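Local coordinates for protein alpha-1,2-mannosidase (Trichoderma reesei, PDB 1HCU) that trims alpha-1,2-linked mannose residues from the high-mannose glycans of glycoproteins as a probably calcium-dependent family 47 glycosidase, at residues S57-M68 with S451-Y462. Sequence-based numbering, arbitrary orientation.
Sequences SAIDGLDTAILM and SFWFAEALKYAY
Lys459 and Thr64 form the polar heart of this contact between two nearly parallel buried helices, whose axes come within 7.2 Å at an angle of 25°. The lysine is bent at chi2, chi3 and chi4, which brings NZ back into the groove between the helices, beside Ala455 O of the turn before. NZ meets that oxygen in the carbonyl plane, on a lone pair, at 2.8 Å. Its salt bridge runs to Asp63, 2.9 Å from NZ to OD2, with the ammonium above the carboxylate plane and the two side chains crossing at about a right angle. With Thr64 OG1 and Ala487 O, four acceptors gather round NZ and must share its three N-H groups. Thr64 OG1, set beside its own backbone N (chi1 -62°), donates to Phe454 O at 2.8 Å. Leu67 slants across the lysine's aliphatic part, its CD1 against CD and CE.

Toward the N-terminal ends, Gly61 CA rests on Phe454 CB at 3.7 Å, where the backbones run close. Ser451 OG donates to Asp60 OD2 from above the carboxylate plane, 2.8 Å away. At the far end Met68 CG sits over one face of the Tyr462 ring, 4.0 Å from its centroid, while CE reaches Tyr462 CB.

Cut back to an alanine, Lys459 would probably leave Asp63 OD2 without its countercharge and Ala455 O without this donor. The contact joins neighbouring helices from opposite ends of the chain in the (alpha/alpha)7 barrel of family 47. The buried ammonium probably balances Asp63, while Ser451 OG and His488 tie in Asp60, and His488 also bonds Asp63 OD1.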
ATOM      1  N   SER A  57       3.854  13.158  -6.174  1.00 15.14           N
ATOM      2  CA  SER A  57       4.678  13.255  -4.969  1.00 15.82           C
ATOM      3  C   SER A  57       4.224  14.318  -3.967  1.00 16.15           C
ATOM      4  O   SER A  57       4.340  14.119  -2.760  1.00 16.62           O
ATOM      5  CB  SER A  57       6.149  13.502  -5.337  1.00 13.84           C
ATOM      6  OG  SER A  57       6.708  12.375  -5.987  1.00 11.17           O
ATOM      7  N   ALA A  58       3.711  15.444  -4.451  1.00 16.01           N
ATOM      8  CA  ALA A  58       3.265  16.497  -3.532  1.00 16.05           C
ATOM      9  C   ALA A  58       2.034  16.082  -2.727  1.00 14.29           C
ATOM     10  O   ALA A  58       1.965  16.328  -1.528  1.00 14.06           O
ATOM     11  CB  ALA A  58       2.973  17.792  -4.304  1.00 15.18           C
ATOM     12  N   ILE A  59       1.071  15.443  -3.385  1.00 13.50           N
ATOM     13  CA  ILE A  59      -0.156  15.010  -2.713  1.00 12.53           C
ATOM     14  C   ILE A  59       0.083  13.801  -1.809  1.00 13.11           C
ATOM     15  O   ILE A  59      -0.412  13.739  -0.683  1.00 11.99           O
ATOM     16  CB  ILE A  59      -1.250  14.660  -3.745  1.00 12.68           C
ATOM     17  CG1 ILE A  59      -1.478  15.852  -4.686  1.00 11.74           C
ATOM     18  CG2 ILE A  59      -2.545  14.286  -3.034  1.00  9.37           C
ATOM     19  CD1 ILE A  59      -1.892  17.137  -3.976  1.00 13.33           C
ATOM     20  N   ASP A  60       0.854  12.848  -2.316  1.00 13.69           N
ATOM     21  CA  ASP A  60       1.174  11.636  -1.579  1.00 15.25           C
ATOM     22  C   ASP A  60       1.987  11.913  -0.305  1.00 15.76           C
ATOM     23  O   ASP A  60       1.837  11.204   0.688  1.00 15.54           O
ATOM     24  CB  ASP A  60       1.936  10.679  -2.498  1.00 18.49           C
ATOM     25  CG  ASP A  60       1.263   9.323  -2.619  1.00 20.29           C
ATOM     26  OD1 ASP A  60       0.069   9.220  -2.261  1.00 20.63           O
ATOM     27  OD2 ASP A  60       1.924   8.363  -3.082  1.00 18.71           O
ATOM     28  N   GLY A  61       2.822  12.951  -0.323  1.00 14.01           N
ATOM     29  CA  GLY A  61       3.631  13.261   0.850  1.00 12.55           C
ATOM     30  C   GLY A  61       3.021  14.253   1.833  1.00 12.41           C
ATOM     31  O   GLY A  61       3.493  14.401   2.965  1.00 11.88           O
ATOM     32  N   LEU A  62       1.957  14.921   1.407  1.00  9.87           N
ATOM     33  CA  LEU A  62       1.288  15.916   2.232  1.00  8.93           C
ATOM     34  C   LEU A  62       0.974  15.466   3.662  1.00  9.50           C
ATOM     35  O   LEU A  62       1.348  16.139   4.619  1.00  9.01           O
ATOM     36  CB  LEU A  62      -0.001  16.372   1.540  1.00  7.86           C
ATOM     37  CG  LEU A  62      -0.897  17.357   2.290  1.00  8.66           C
ATOM     38  CD1 LEU A  62      -0.096  18.575   2.699  1.00  7.81           C
ATOM     39  CD2 LEU A  62      -2.083  17.761   1.394  1.00  9.44           C
ATOM     40  N   ASP A  63       0.287  14.339   3.822  1.00  8.97           N
ATOM     41  CA  ASP A  63      -0.053  13.895   5.161  1.00 11.51           C
ATOM     42  C   ASP A  63       1.159  13.442   5.968  1.00 11.51           C
ATOM     43  O   ASP A  63       1.179  13.571   7.191  1.00 11.36           O
ATOM     44  CB  ASP A  63      -1.126  12.798   5.124  1.00 13.48           C
ATOM     45  CG  ASP A  63      -0.662  11.531   4.437  1.00 16.50           C
ATOM     46  OD1 ASP A  63      -1.454  10.568   4.438  1.00 18.07           O
ATOM     47  OD2 ASP A  63       0.470  11.488   3.902  1.00 17.32           O
ATOM     48  N   THR A  64       2.176  12.923   5.291  1.00 11.15           N
ATOM     49  CA  THR A  64       3.371  12.501   5.998  1.00 11.41           C
ATOM     50  C   THR A  64       3.989  13.760   6.604  1.00 12.55           C
ATOM     51  O   THR A  64       4.429  13.755   7.753  1.00 13.54           O
ATOM     52  CB  THR A  64       4.379  11.817   5.050  1.00 11.33           C
ATOM     53  OG1 THR A  64       3.784  10.635   4.494  1.00 11.35           O
ATOM     54  CG2 THR A  64       5.643  11.427   5.806  1.00 10.64           C
ATOM     55  N   ALA A  65       3.989  14.848   5.832  1.00 12.80           N
ATOM     56  CA  ALA A  65       4.538  16.127   6.284  1.00 11.72           C
ATOM     57  C   ALA A  65       3.744  16.660   7.469  1.00 12.36           C
ATOM     58  O   ALA A  65       4.291  17.329   8.341  1.00 15.12           O
ATOM     59  CB  ALA A  65       4.509  17.143   5.142  1.00  9.05           C
ATOM     60  N   ILE A  66       2.448  16.374   7.494  1.00 12.87           N
ATOM     61  CA  ILE A  66       1.599  16.834   8.589  1.00 12.93           C
ATOM     62  C   ILE A  66       1.937  16.101   9.887  1.00 12.28           C
ATOM     63  O   ILE A  66       2.074  16.726  10.932  1.00 13.39           O
ATOM     64  CB  ILE A  66       0.100  16.612   8.265  1.00 12.17           C
ATOM     65  CG1 ILE A  66      -0.345  17.576   7.171  1.00 10.87           C
ATOM     66  CG2 ILE A  66      -0.744  16.820   9.512  1.00 10.65           C
ATOM     67  CD1 ILE A  66      -1.738  17.306   6.668  1.00 10.69           C
ATOM     68  N   LEU A  67       2.080  14.781   9.811  1.00 12.60           N
ATOM     69  CA  LEU A  67       2.387  13.966  10.993  1.00 13.14           C
ATOM     70  C   LEU A  67       3.780  14.248  11.551  1.00 13.47           C
ATOM     71  O   LEU A  67       4.051  13.977  12.722  1.00 13.23           O
ATOM     72  CB  LEU A  67       2.266  12.474  10.653  1.00 10.22           C
ATOM     73  CG  LEU A  67       0.914  12.000  10.111  1.00 11.77           C
ATOM     74  CD1 LEU A  67       0.990  10.522   9.751  1.00 11.61           C
ATOM     75  CD2 LEU A  67      -0.169  12.236  11.153  1.00 11.55           C
ATOM     76  N   MET A  68       4.659  14.782  10.708  1.00 13.86           N
ATOM     77  CA  MET A  68       6.018  15.096  11.117  1.00 16.27           C
ATOM     78  C   MET A  68       6.132  16.515  11.663  1.00 17.81           C
ATOM     79  O   MET A  68       7.178  16.908  12.167  1.00 19.55           O
ATOM     80  CB  MET A  68       6.980  14.931   9.938  1.00 16.32           C
ATOM     81  CG  MET A  68       7.187  13.491   9.501  1.00 15.76           C
ATOM     82  SD  MET A  68       8.185  13.380   8.005  1.00 14.36           S
ATOM     83  CE  MET A  68       8.842  11.712   8.135  1.00 11.90           C
ATOM     84  N   SER A 451       6.448   8.270  -5.630  1.00 14.64           N
ATOM     85  CA  SER A 451       5.720   9.047  -4.635  1.00 13.86           C
ATOM     86  C   SER A 451       5.454   8.287  -3.328  1.00 13.30           C
ATOM     87  O   SER A 451       5.462   8.891  -2.253  1.00 11.28           O
ATOM     88  CB  SER A 451       4.402   9.575  -5.230  1.00 12.78           C
ATOM     89  OG  SER A 451       3.468   8.537  -5.465  1.00 15.69           O
ATOM     90  N   PHE A 452       5.226   6.974  -3.401  1.00 12.50           N
ATOM     91  CA  PHE A 452       4.971   6.220  -2.173  1.00 12.33           C
ATOM     92  C   PHE A 452       6.173   6.234  -1.210  1.00 12.47           C
ATOM     93  O   PHE A 452       6.069   5.817  -0.058  1.00 10.88           O
ATOM     94  CB  PHE A 452       4.517   4.783  -2.491  1.00 13.39           C
ATOM     95  CG  PHE A 452       5.403   4.050  -3.463  1.00 13.92           C
ATOM     96  CD1 PHE A 452       6.705   3.725  -3.121  1.00 11.98           C
ATOM     97  CD2 PHE A 452       4.915   3.651  -4.707  1.00 13.18           C
ATOM     98  CE1 PHE A 452       7.515   3.011  -3.992  1.00 14.63           C
ATOM     99  CE2 PHE A 452       5.720   2.935  -5.592  1.00 16.15           C
ATOM    100  CZ  PHE A 452       7.025   2.612  -5.232  1.00 13.20           C
ATOM    101  N   TRP A 453       7.316   6.721  -1.683  1.00 13.03           N
ATOM    102  CA  TRP A 453       8.483   6.834  -0.814  1.00 13.63           C
ATOM    103  C   TRP A 453       8.065   7.873   0.232  1.00 13.88           C
ATOM    104  O   TRP A 453       8.256   7.673   1.432  1.00 16.48           O
ATOM    105  CB  TRP A 453       9.687   7.318  -1.616  1.00 13.22           C
ATOM    106  CG  TRP A 453      10.877   7.750  -0.803  1.00 13.01           C
ATOM    107  CD1 TRP A 453      11.476   8.976  -0.831  1.00 13.20           C
ATOM    108  CD2 TRP A 453      11.653   6.947   0.102  1.00 12.60           C
ATOM    109  NE1 TRP A 453      12.577   8.989  -0.006  1.00 12.48           N
ATOM    110  CE2 TRP A 453      12.708   7.758   0.578  1.00 12.01           C
ATOM    111  CE3 TRP A 453      11.560   5.623   0.551  1.00 11.58           C
ATOM    112  CZ2 TRP A 453      13.667   7.288   1.481  1.00 13.33           C
ATOM    113  CZ3 TRP A 453      12.512   5.155   1.451  1.00 12.45           C
ATOM    114  CH2 TRP A 453      13.554   5.989   1.907  1.00 13.43           C
ATOM    115  N   PHE A 454       7.458   8.963  -0.236  1.00 11.79           N
ATOM    116  CA  PHE A 454       6.981  10.033   0.635  1.00 12.52           C
ATOM    117  C   PHE A 454       5.797   9.615   1.502  1.00 13.34           C
ATOM    118  O   PHE A 454       5.779   9.856   2.709  1.00 12.54           O
ATOM    119  CB  PHE A 454       6.523  11.252  -0.179  1.00 12.99           C
ATOM    120  CG  PHE A 454       7.640  12.059  -0.757  1.00 15.15           C
ATOM    121  CD1 PHE A 454       7.877  12.059  -2.129  1.00 15.58           C
ATOM    122  CD2 PHE A 454       8.454  12.831   0.066  1.00 15.76           C
ATOM    123  CE1 PHE A 454       8.906  12.814  -2.672  1.00 16.11           C
ATOM    124  CE2 PHE A 454       9.487  13.591  -0.467  1.00 15.80           C
ATOM    125  CZ  PHE A 454       9.715  13.583  -1.837  1.00 16.39           C
ATOM    126  N   ALA A 455       4.809   8.989   0.877  1.00 11.50           N
ATOM    127  CA  ALA A 455       3.597   8.596   1.580  1.00 11.12           C
ATOM    128  C   ALA A 455       3.666   7.385   2.492  1.00 10.64           C
ATOM    129  O   ALA A 455       3.032   7.365   3.547  1.00  8.92           O
ATOM    130  CB  ALA A 455       2.473   8.392   0.567  1.00  9.75           C
ATOM    131  N   GLU A 456       4.440   6.383   2.096  1.00 10.92           N
ATOM    132  CA  GLU A 456       4.484   5.143   2.858  1.00 10.16           C
ATOM    133  C   GLU A 456       5.762   4.751   3.587  1.00  9.34           C
ATOM    134  O   GLU A 456       5.781   4.640   4.806  1.00  9.35           O
ATOM    135  CB  GLU A 456       4.080   3.994   1.936  1.00 11.88           C
ATOM    136  CG  GLU A 456       2.756   4.191   1.220  1.00 14.75           C
ATOM    137  CD  GLU A 456       2.264   2.900   0.577  1.00 16.63           C
ATOM    138  OE1 GLU A 456       2.329   2.779  -0.668  1.00 17.48           O
ATOM    139  OE2 GLU A 456       1.825   2.003   1.325  1.00 15.10           O
ATOM    140  N   ALA A 457       6.822   4.496   2.835  1.00  9.81           N
ATOM    141  CA  ALA A 457       8.064   4.089   3.458  1.00 10.31           C
ATOM    142  C   ALA A 457       8.485   5.036   4.577  1.00 10.37           C
ATOM    143  O   ALA A 457       8.736   4.596   5.696  1.00 12.09           O
ATOM    144  CB  ALA A 457       9.159   3.978   2.420  1.00  8.92           C
ATOM    145  N   LEU A 458       8.542   6.333   4.290  1.00 11.59           N
ATOM    146  CA  LEU A 458       8.966   7.307   5.300  1.00 11.38           C
ATOM    147  C   LEU A 458       7.932   7.513   6.412  1.00 12.22           C
ATOM    148  O   LEU A 458       8.282   7.859   7.541  1.00 13.73           O
ATOM    149  CB  LEU A 458       9.320   8.642   4.624  1.00 10.57           C
ATOM    150  CG  LEU A 458      10.586   8.608   3.745  1.00 10.99           C
ATOM    151  CD1 LEU A 458      10.782   9.954   3.034  1.00 10.02           C
ATOM    152  CD2 LEU A 458      11.802   8.309   4.616  1.00  9.34           C
ATOM    153  N   LYS A 459       6.663   7.283   6.088  1.00 11.78           N
ATOM    154  CA  LYS A 459       5.574   7.424   7.047  1.00 12.17           C
ATOM    155  C   LYS A 459       5.628   6.298   8.093  1.00 11.18           C
ATOM    156  O   LYS A 459       5.648   6.558   9.288  1.00  9.04           O
ATOM    157  CB  LYS A 459       4.231   7.397   6.298  1.00 13.62           C
ATOM    158  CG  LYS A 459       2.998   7.330   7.192  1.00 13.59           C
ATOM    159  CD  LYS A 459       2.361   8.674   7.390  1.00 16.43           C
ATOM    160  CE  LYS A 459       1.101   8.863   6.543  1.00 13.77           C
ATOM    161  NZ  LYS A 459       1.331   8.931   5.070  1.00 12.77           N
ATOM    162  N   TYR A 460       5.656   5.045   7.648  1.00 10.89           N
ATOM    163  CA  TYR A 460       5.704   3.937   8.599  1.00 10.14           C
ATOM    164  C   TYR A 460       7.007   3.941   9.399  1.00 12.46           C
ATOM    165  O   TYR A 460       6.991   3.680  10.603  1.00 12.16           O
ATOM    166  CB  TYR A 460       5.519   2.590   7.885  1.00  9.13           C
ATOM    167  CG  TYR A 460       4.111   2.367   7.349  1.00 12.01           C
ATOM    168  CD1 TYR A 460       3.004   2.365   8.204  1.00 10.84           C
ATOM    169  CD2 TYR A 460       3.888   2.188   5.984  1.00 10.27           C
ATOM    170  CE1 TYR A 460       1.707   2.195   7.703  1.00 13.57           C
ATOM    171  CE2 TYR A 460       2.602   2.015   5.477  1.00 12.79           C
ATOM    172  CZ  TYR A 460       1.515   2.022   6.336  1.00 14.33           C
ATOM    173  OH  TYR A 460       0.241   1.873   5.826  1.00 15.16           O
ATOM    174  N   ALA A 461       8.124   4.244   8.735  1.00 11.72           N
ATOM    175  CA  ALA A 461       9.420   4.280   9.402  1.00 13.02           C
ATOM    176  C   ALA A 461       9.408   5.304  10.542  1.00 13.04           C
ATOM    177  O   ALA A 461       9.904   5.044  11.640  1.00 12.84           O
ATOM    178  CB  ALA A 461      10.520   4.621   8.399  1.00 12.91           C
ATOM    179  N   TYR A 462       8.818   6.462  10.276  1.00 11.93           N
ATOM    180  CA  TYR A 462       8.727   7.517  11.265  1.00 11.70           C
ATOM    181  C   TYR A 462       7.814   7.158  12.442  1.00 13.47           C
ATOM    182  O   TYR A 462       8.201   7.289  13.605  1.00 14.06           O
ATOM    183  CB  TYR A 462       8.206   8.784  10.605  1.00 11.12           C
ATOM    184  CG  TYR A 462       8.003   9.909  11.574  1.00 13.16           C
ATOM    185  CD1 TYR A 462       9.091  10.573  12.127  1.00 14.44           C
ATOM    186  CD2 TYR A 462       6.724  10.296  11.962  1.00 13.57           C
ATOM    187  CE1 TYR A 462       8.919  11.592  13.040  1.00 14.67           C
ATOM    188  CE2 TYR A 462       6.539  11.319  12.880  1.00 15.24           C
ATOM    189  CZ  TYR A 462       7.645  11.961  13.412  1.00 15.11           C
ATOM    190  OH  TYR A 462       7.484  12.980  14.310  1.00 20.45           O
TER